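Local atomic coordinates of Ala-tRNApro hydrolase ProX (Aeropyrum pernix, PDB entry 1WDV), a protein that probably hydrolyses the ester of alanine mischarged onto proline tRNA, acting in trans as an editing partner of prolyl-tRNA synthetase. Residues A[49-54]-A[75-80]; A[59-64]-A[113-118]. All coordinates share one frame; numbering follows the deposited sequence.

Contact 1 (A[49-54]-A[75-80]); sequences LDNAGG and AGKPVR
Asp50 OD1, on a side chain whose other oxygen faces the Lys77 chain, is gripped by two backbone N-H groups of its own turn. Ala52 N reaches Asp50 OD1 at 2.8 Å, forming an Asx turn, and Gly54 N meets the same atom from the opposite face of the carboxylate plane, also at 2.8 Å. A chi1 of 64°, with CG held between the backbone N and carbonyl carbon, folds the group back over the turn. The other oxygen, OD2, bonds to Tyr56 OH and to a water. Lys77 NZ stays 4.5 Å from Asp50 OD2, beyond a salt bridge, and rests 3.7 Å from Ala52 CB. The Asn51 amide crosses Pro78 at a slant, its OD1 and ND2 both meeting Pro78 CD at 3.5 Å, and the CD-CG edge of the ring lies over the amide face. The antiparallel strands pair through Leu49 N to Arg80 O (2.8 Å, 172° at the hydrogen) and Arg80 N to Leu49 O (2.9 Å). Leu49 CD1 also sits over one guanidinium face of Arg80, towards its rim, while NH1 salt-bridges Glu86. The turn is therefore fixed mainly from within; a water bonded weakly to Lys77 NZ links Asp50 loosely to Lys77, whose opposite charge probably adds modest attraction.

Contact 2 (A[59-64]-A[113-118]); sequences VIPGDK and RILLSR
The pyrrolidine ring of Pro61 is packed on one face by Leu115, while Ile114 meets it at the CG edge. Leu115 CD2 lies over the middle of that face, 3.6 Å from Pro61 CG and 4.0 Å from Pro61 CA. Ile114 sends in its CG2 methyl from beyond the rim, slightly to the Leu115 side of the ring; at 3.2 Å from Pro61 CG it makes a tight carbon contact. On the opposite face the aliphatic part of Lys64 folds back, with Lys64 CG 4.1 Å from Pro61 CG, as the type I turn from Pro61 to Lys64 brings the chain round.

The two leucine methyls divide the work. Leu115 CD2 is taken up by the proline, whereas Leu115 CD1 reaches Val59, 3.8 Å from Val59 CG1 and 3.7 Å from Val59 O. The branch used by Val59 is the one placed anti to its amide nitrogen (chi1 -176°), and the Val59 and Leu115 side chains cross at about a right angle. No hydrogen bond joins the segments; apart from that carbonyl oxygen, the contact is almost wholly apolar.

Leu115 and Ile114 belong to a short 3-10 turn that follows strand 108-112, and Leu115 thereby closes over the end of strand 55-61. Val59 is hydrogen-bonded through its backbone to Val110 and Asp112, while Val43 of strand 43-50 touches both Val59 and Leu115. On the far side of the turn, Leu116 packs against helix 136-143 and Val147 of strand 146-148.

From the N terminus, strand 43-50 runs into the turn of contact 1, and the chain comes back as strand 55-61, whose end enters contact 2. After helix 68-75 the chain reaches strand 79-81, and contact 1 closes its loop by setting this edge strand beside 43-50. The chain then passes through helix 84-91 and strand 108-112 before residues 113-118 close the longer loop of contact 2. The segments alternate in sequence, so the two loops cross. Their centres lie about 22 Å apart, and both reach the same mixed sheet: contact 1 is at the surface, at the edge strand 79-81, and contact 2 is buried, near the end of 55-61.

Contact 1 (A[49-54]-A[75-80])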
ATOM      1  N   LEU A  49       0.843   8.024  10.887  1.00  5.94           N
ATOM      2  CA  LEU A  49       1.314   7.948  12.266  1.00  5.77           C
ATOM      3  C   LEU A  49       0.333   8.550  13.245  1.00  7.87           C
ATOM      4  O   LEU A  49      -0.210   9.616  12.973  1.00 10.44           O
ATOM      5  CB  LEU A  49       2.615   8.731  12.397  1.00  8.82           C
ATOM      6  CG  LEU A  49       3.695   8.401  11.362  1.00  6.21           C
ATOM      7  CD1 LEU A  49       4.878   9.353  11.576  1.00  9.71           C
ATOM      8  CD2 LEU A  49       4.138   6.956  11.513  1.00  8.01           C
ATOM      9  N   ASP A  50       0.096   7.905  14.385  1.00  8.43           N
ATOM     10  CA  ASP A  50      -0.754   8.550  15.364  1.00 10.74           C
ATOM     11  C   ASP A  50       0.177   9.230  16.377  1.00 13.13           C
ATOM     12  O   ASP A  50       1.404   9.149  16.257  1.00 11.58           O
ATOM     13  CB  ASP A  50      -1.765   7.577  16.030  1.00 10.21           C
ATOM     14  CG  ASP A  50      -1.119   6.470  16.864  1.00 12.05           C
ATOM     15  OD1 ASP A  50      -0.076   6.698  17.504  1.00 12.84           O
ATOM     16  OD2 ASP A  50      -1.704   5.342  16.898  1.00 12.97           O
ATOM     17  N   ASN A  51      -0.374   9.940  17.354  1.00 12.82           N
ATOM     18  CA  ASN A  51       0.494  10.620  18.306  1.00 15.80           C
ATOM     19  C   ASN A  51       0.967   9.803  19.512  1.00 16.07           C
ATOM     20  O   ASN A  51       1.438  10.375  20.504  1.00 17.98           O
ATOM     21  CB  ASN A  51      -0.180  11.911  18.771  1.00 16.51           C
ATOM     22  CG  ASN A  51      -1.411  11.654  19.624  1.00 17.57           C
ATOM     23  OD1 ASN A  51      -1.905  10.528  19.723  1.00 17.40           O
ATOM     24  ND2 ASN A  51      -1.913  12.712  20.247  1.00 19.84           N
ATOM     25  N   ALA A  52       0.867   8.480  19.433  1.00 12.20           N
ATOM     26  CA  ALA A  52       1.298   7.617  20.518  1.00 15.39           C
ATOM     27  C   ALA A  52       2.152   6.450  20.041  1.00 12.94           C
ATOM     28  O   ALA A  52       2.076   5.359  20.593  1.00 15.44           O
ATOM     29  CB  ALA A  52       0.076   7.092  21.298  1.00 19.10           C
ATOM     30  N   GLY A  53       2.946   6.677  18.992  1.00 11.95           N
ATOM     31  CA  GLY A  53       3.814   5.635  18.486  1.00 11.08           C
ATOM     32  C   GLY A  53       3.193   4.631  17.527  1.00 11.02           C
ATOM     33  O   GLY A  53       3.878   3.719  17.059  1.00 12.64           O
ATOM     34  N   GLY A  54       1.917   4.798  17.208  1.00 10.01           N
ATOM     35  CA  GLY A  54       1.260   3.860  16.305  1.00  9.62           C
ATOM     36  C   GLY A  54       1.584   4.132  14.841  1.00  9.09           C
ATOM     37  O   GLY A  54       1.716   5.286  14.421  1.00  9.50           O
ATOM     38  N   ALA A  75      -8.220   5.305  14.033  1.00 16.34           N
ATOM     39  CA  ALA A  75      -7.147   5.189  15.022  1.00 18.41           C
ATOM     40  C   ALA A  75      -7.623   5.520  16.430  1.00 19.82           C
ATOM     41  O   ALA A  75      -7.112   4.974  17.413  1.00 22.82           O
ATOM     42  CB  ALA A  75      -5.970   6.116  14.641  1.00 18.37           C
ATOM     43  N   GLY A  76      -8.589   6.431  16.517  1.00 20.41           N
ATOM     44  CA  GLY A  76      -9.099   6.852  17.808  1.00 20.67           C
ATOM     45  C   GLY A  76      -8.144   7.836  18.456  1.00 19.61           C
ATOM     46  O   GLY A  76      -8.268   8.149  19.636  1.00 18.81           O
ATOM     47  N   LYS A  77      -7.194   8.332  17.668  1.00 18.69           N
ATOM     48  CA  LYS A  77      -6.168   9.266  18.133  1.00 17.55           C
ATOM     49  C   LYS A  77      -5.801  10.198  16.988  1.00 15.51           C
ATOM     50  O   LYS A  77      -6.026   9.871  15.836  1.00 13.62           O
ATOM     51  CB  LYS A  77      -4.885   8.500  18.513  1.00 17.56           C
ATOM     52  CG  LYS A  77      -4.993   7.637  19.743  1.00 20.40           C
ATOM     53  CD  LYS A  77      -3.732   6.836  19.937  1.00 20.58           C
ATOM     54  CE  LYS A  77      -3.847   5.986  21.204  1.00 26.16           C
ATOM     55  NZ  LYS A  77      -2.847   4.894  21.190  1.00 34.00           N
ATOM     56  N   PRO A  78      -5.214  11.367  17.300  1.00 14.39           N
ATOM     57  CA  PRO A  78      -4.815  12.313  16.261  1.00 13.66           C
ATOM     58  C   PRO A  78      -3.810  11.612  15.335  1.00 13.12           C
ATOM     59  O   PRO A  78      -2.938  10.878  15.814  1.00 12.66           O
ATOM     60  CB  PRO A  78      -4.149  13.441  17.051  1.00 13.39           C
ATOM     61  CG  PRO A  78      -4.866  13.385  18.395  1.00 14.62           C
ATOM     62  CD  PRO A  78      -4.927  11.897  18.645  1.00 14.54           C
ATOM     63  N   VAL A  79      -3.911  11.843  14.031  1.00 11.97           N
ATOM     64  CA  VAL A  79      -2.968  11.213  13.091  1.00 10.66           C
ATOM     65  C   VAL A  79      -2.427  12.182  12.058  1.00 10.23           C
ATOM     66  O   VAL A  79      -2.937  13.297  11.889  1.00 13.88           O
ATOM     67  CB  VAL A  79      -3.617  10.049  12.286  1.00  9.30           C
ATOM     68  CG1 VAL A  79      -4.027   8.936  13.234  1.00 10.83           C
ATOM     69  CG2 VAL A  79      -4.814  10.549  11.489  1.00 10.82           C
ATOM     70  N   ARG A  80      -1.386  11.747  11.360  1.00  9.23           N
ATOM     71  CA  ARG A  80      -0.813  12.558  10.291  1.00  8.81           C
ATOM     72  C   ARG A  80      -0.104  11.620   9.349  1.00 10.14           C
ATOM     73  O   ARG A  80       0.128  10.463   9.673  1.00  9.53           O
ATOM     74  CB  ARG A  80       0.196  13.592  10.825  1.00  8.70           C
ATOM     75  CG  ARG A  80       1.522  13.006  11.357  1.00  9.15           C
ATOM     76  CD  ARG A  80       2.500  14.152  11.614  1.00 11.12           C
ATOM     77  NE  ARG A  80       3.716  13.738  12.324  1.00  9.74           N
ATOM     78  CZ  ARG A  80       4.779  13.157  11.772  1.00  9.04           C
ATOM     79  NH1 ARG A  80       4.802  12.902  10.475  1.00  6.51           N
ATOM     80  NH2 ARG A  80       5.849  12.851  12.521  1.00 10.32           N
TER
HETATM   81  O   HOH W   1      -0.323  12.331  14.855  1.00 26.59           O
HETATM   82  O   HOH W   2      -1.175   3.267  18.720  1.00 33.22           O

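Contact 2 (A[59-64]-A[113-118])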
ATOM      1  N   VAL A  59      -3.744   1.370   2.328  1.00  4.73           N
ATOM      2  CA  VAL A  59      -3.778   1.151   0.894  1.00  6.12           C
ATOM      3  C   VAL A  59      -5.010   1.770   0.272  1.00  6.24           C
ATOM      4  O   VAL A  59      -6.144   1.391   0.603  1.00  7.80           O
ATOM      5  CB  VAL A  59      -3.764  -0.367   0.568  1.00  7.97           C
ATOM      6  CG1 VAL A  59      -3.696  -0.570  -0.908  1.00  7.81           C
ATOM      7  CG2 VAL A  59      -2.541  -1.024   1.249  1.00  6.94           C
ATOM      8  N   ILE A  60      -4.781   2.734  -0.628  1.00  6.65           N
ATOM      9  CA  ILE A  60      -5.876   3.437  -1.290  1.00  6.77           C
ATOM     10  C   ILE A  60      -5.682   3.505  -2.802  1.00  5.61           C
ATOM     11  O   ILE A  60      -4.576   3.275  -3.312  1.00  7.44           O
ATOM     12  CB  ILE A  60      -6.052   4.897  -0.749  1.00  7.93           C
ATOM     13  CG1 ILE A  60      -4.868   5.771  -1.164  1.00  9.37           C
ATOM     14  CG2 ILE A  60      -6.160   4.885   0.807  1.00 10.06           C
ATOM     15  CD1 ILE A  60      -5.098   7.291  -0.870  1.00  9.57           C
ATOM     16  N   PRO A  61      -6.768   3.766  -3.546  1.00  7.68           N
ATOM     17  CA  PRO A  61      -6.730   3.878  -5.015  1.00  9.35           C
ATOM     18  C   PRO A  61      -5.802   5.018  -5.413  1.00  9.22           C
ATOM     19  O   PRO A  61      -5.716   6.027  -4.723  1.00  8.64           O
ATOM     20  CB  PRO A  61      -8.172   4.193  -5.396  1.00  8.76           C
ATOM     21  CG  PRO A  61      -8.961   3.674  -4.249  1.00 10.85           C
ATOM     22  CD  PRO A  61      -8.133   3.977  -3.041  1.00  9.29           C
ATOM     23  N   GLY A  62      -5.139   4.868  -6.549  1.00  8.87           N
ATOM     24  CA  GLY A  62      -4.182   5.862  -6.994  1.00  7.87           C
ATOM     25  C   GLY A  62      -4.738   7.217  -7.351  1.00  8.23           C
ATOM     26  O   GLY A  62      -3.977   8.214  -7.342  1.00  7.88           O
ATOM     27  N   ASP A  63      -6.031   7.251  -7.690  1.00  7.00           N
ATOM     28  CA  ASP A  63      -6.685   8.505  -8.043  1.00  7.73           C
ATOM     29  C   ASP A  63      -7.363   9.174  -6.848  1.00  9.88           C
ATOM     30  O   ASP A  63      -8.158  10.091  -7.025  1.00  9.58           O
ATOM     31  CB  ASP A  63      -7.685   8.311  -9.209  1.00  8.99           C
ATOM     32  CG  ASP A  63      -8.761   7.269  -8.922  1.00 12.52           C
ATOM     33  OD1 ASP A  63      -8.681   6.564  -7.900  1.00  9.86           O
ATOM     34  OD2 ASP A  63      -9.703   7.151  -9.744  1.00 10.21           O
ATOM     35  N   LYS A  64      -7.039   8.744  -5.627  1.00  9.63           N
ATOM     36  CA  LYS A  64      -7.623   9.385  -4.438  1.00 10.35           C
ATOM     37  C   LYS A  64      -6.502   9.793  -3.499  1.00 11.24           C
ATOM     38  O   LYS A  64      -5.334   9.508  -3.749  1.00 11.47           O
ATOM     39  CB  LYS A  64      -8.547   8.422  -3.682  1.00 10.90           C
ATOM     40  CG  LYS A  64      -9.623   7.755  -4.532  1.00 11.99           C
ATOM     41  CD  LYS A  64     -10.766   8.694  -4.857  1.00 16.27           C
ATOM     42  CE  LYS A  64     -11.946   7.901  -5.450  1.00 20.84           C
ATOM     43  NZ  LYS A  64     -12.986   8.836  -5.956  1.00 28.49           N
ATOM     44  N   ARG A 113     -12.091   0.100   1.282  1.00 10.48           N
ATOM     45  CA  ARG A 113     -13.047  -0.857   0.726  1.00  8.79           C
ATOM     46  C   ARG A 113     -13.378  -0.657  -0.744  1.00 10.03           C
ATOM     47  O   ARG A 113     -13.831  -1.601  -1.385  1.00  9.71           O
ATOM     48  CB  ARG A 113     -14.352  -0.904   1.562  1.00 13.54           C
ATOM     49  CG  ARG A 113     -15.520  -0.160   0.982  1.00 12.96           C
ATOM     50  CD  ARG A 113     -16.743  -0.149   1.883  1.00  8.60           C
ATOM     51  NE  ARG A 113     -16.477   0.366   3.219  1.00 10.38           N
ATOM     52  CZ  ARG A 113     -16.339  -0.389   4.305  1.00  9.49           C
ATOM     53  NH1 ARG A 113     -16.436  -1.717   4.238  1.00  9.39           N
ATOM     54  NH2 ARG A 113     -16.109   0.193   5.475  1.00 11.91           N
ATOM     55  N   ILE A 114     -13.152   0.542  -1.279  1.00  8.01           N
ATOM     56  CA  ILE A 114     -13.451   0.751  -2.699  1.00  9.99           C
ATOM     57  C   ILE A 114     -12.585  -0.179  -3.568  1.00 10.01           C
ATOM     58  O   ILE A 114     -12.928  -0.471  -4.717  1.00 10.39           O
ATOM     59  CB  ILE A 114     -13.257   2.250  -3.109  1.00 13.32           C
ATOM     60  CG1 ILE A 114     -13.846   2.494  -4.497  1.00 16.02           C
ATOM     61  CG2 ILE A 114     -11.808   2.611  -3.138  1.00 13.70           C
ATOM     62  CD1 ILE A 114     -14.017   3.962  -4.815  1.00 14.29           C
ATOM     63  N   LEU A 115     -11.489  -0.692  -3.010  1.00  6.45           N
ATOM     64  CA  LEU A 115     -10.637  -1.583  -3.775  1.00  8.10           C
ATOM     65  C   LEU A 115     -11.101  -3.038  -3.782  1.00  7.19           C
ATOM     66  O   LEU A 115     -10.636  -3.820  -4.592  1.00  8.58           O
ATOM     67  CB  LEU A 115      -9.209  -1.555  -3.213  1.00  7.67           C
ATOM     68  CG  LEU A 115      -8.479  -0.211  -3.304  1.00  7.77           C
ATOM     69  CD1 LEU A 115      -7.173  -0.335  -2.515  1.00  7.05           C
ATOM     70  CD2 LEU A 115      -8.222   0.159  -4.779  1.00  8.76           C
ATOM     71  N   LEU A 116     -12.037  -3.402  -2.910  1.00  9.86           N
ATOM     72  CA  LEU A 116     -12.406  -4.803  -2.807  1.00  9.38           C
ATOM     73  C   LEU A 116     -13.061  -5.490  -4.006  1.00  9.17           C
ATOM     74  O   LEU A 116     -12.883  -6.703  -4.203  1.00  9.96           O
ATOM     75  CB  LEU A 116     -13.227  -5.002  -1.531  1.00 10.31           C
ATOM     76  CG  LEU A 116     -12.342  -4.831  -0.289  1.00 10.65           C
ATOM     77  CD1 LEU A 116     -13.219  -4.924   0.939  1.00 16.80           C
ATOM     78  CD2 LEU A 116     -11.268  -5.924  -0.265  1.00 18.14           C
ATOM     79  N   SER A 117     -13.793  -4.733  -4.824  1.00 10.22           N
ATOM     80  CA  SER A 117     -14.416  -5.329  -5.999  1.00 11.92           C
ATOM     81  C   SER A 117     -13.425  -5.511  -7.142  1.00 11.25           C
ATOM     82  O   SER A 117     -13.710  -6.207  -8.119  1.00 11.09           O
ATOM     83  CB  SER A 117     -15.576  -4.463  -6.496  1.00 13.85           C
ATOM     84  OG  SER A 117     -15.087  -3.204  -6.894  1.00 15.89           O
ATOM     85  N   ARG A 118     -12.244  -4.902  -7.026  1.00  9.76           N
ATOM     86  CA  ARG A 118     -11.247  -5.039  -8.092  1.00  9.47           C
ATOM     87  C   ARG A 118     -10.454  -6.334  -7.916  1.00  9.98           C
ATOM     88  O   ARG A 118      -9.893  -6.591  -6.846  1.00  9.54           O
ATOM     89  CB  ARG A 118     -10.296  -3.824  -8.103  1.00  6.95           C
ATOM     90  CG  ARG A 118      -9.390  -3.778  -9.347  1.00  9.13           C
ATOM     91  CD  ARG A 118     -10.125  -3.237 -10.573  1.00  8.52           C
ATOM     92  NE  ARG A 118     -10.302  -1.788 -10.495  1.00 11.18           N
ATOM     93  CZ  ARG A 118     -10.895  -1.092 -11.456  1.00 12.85           C
ATOM     94  NH1 ARG A 118     -11.369  -1.723 -12.526  1.00 14.70           N
ATOM     95  NH2 ARG A 118     -10.965   0.231 -11.378  1.00 16.03           N
TER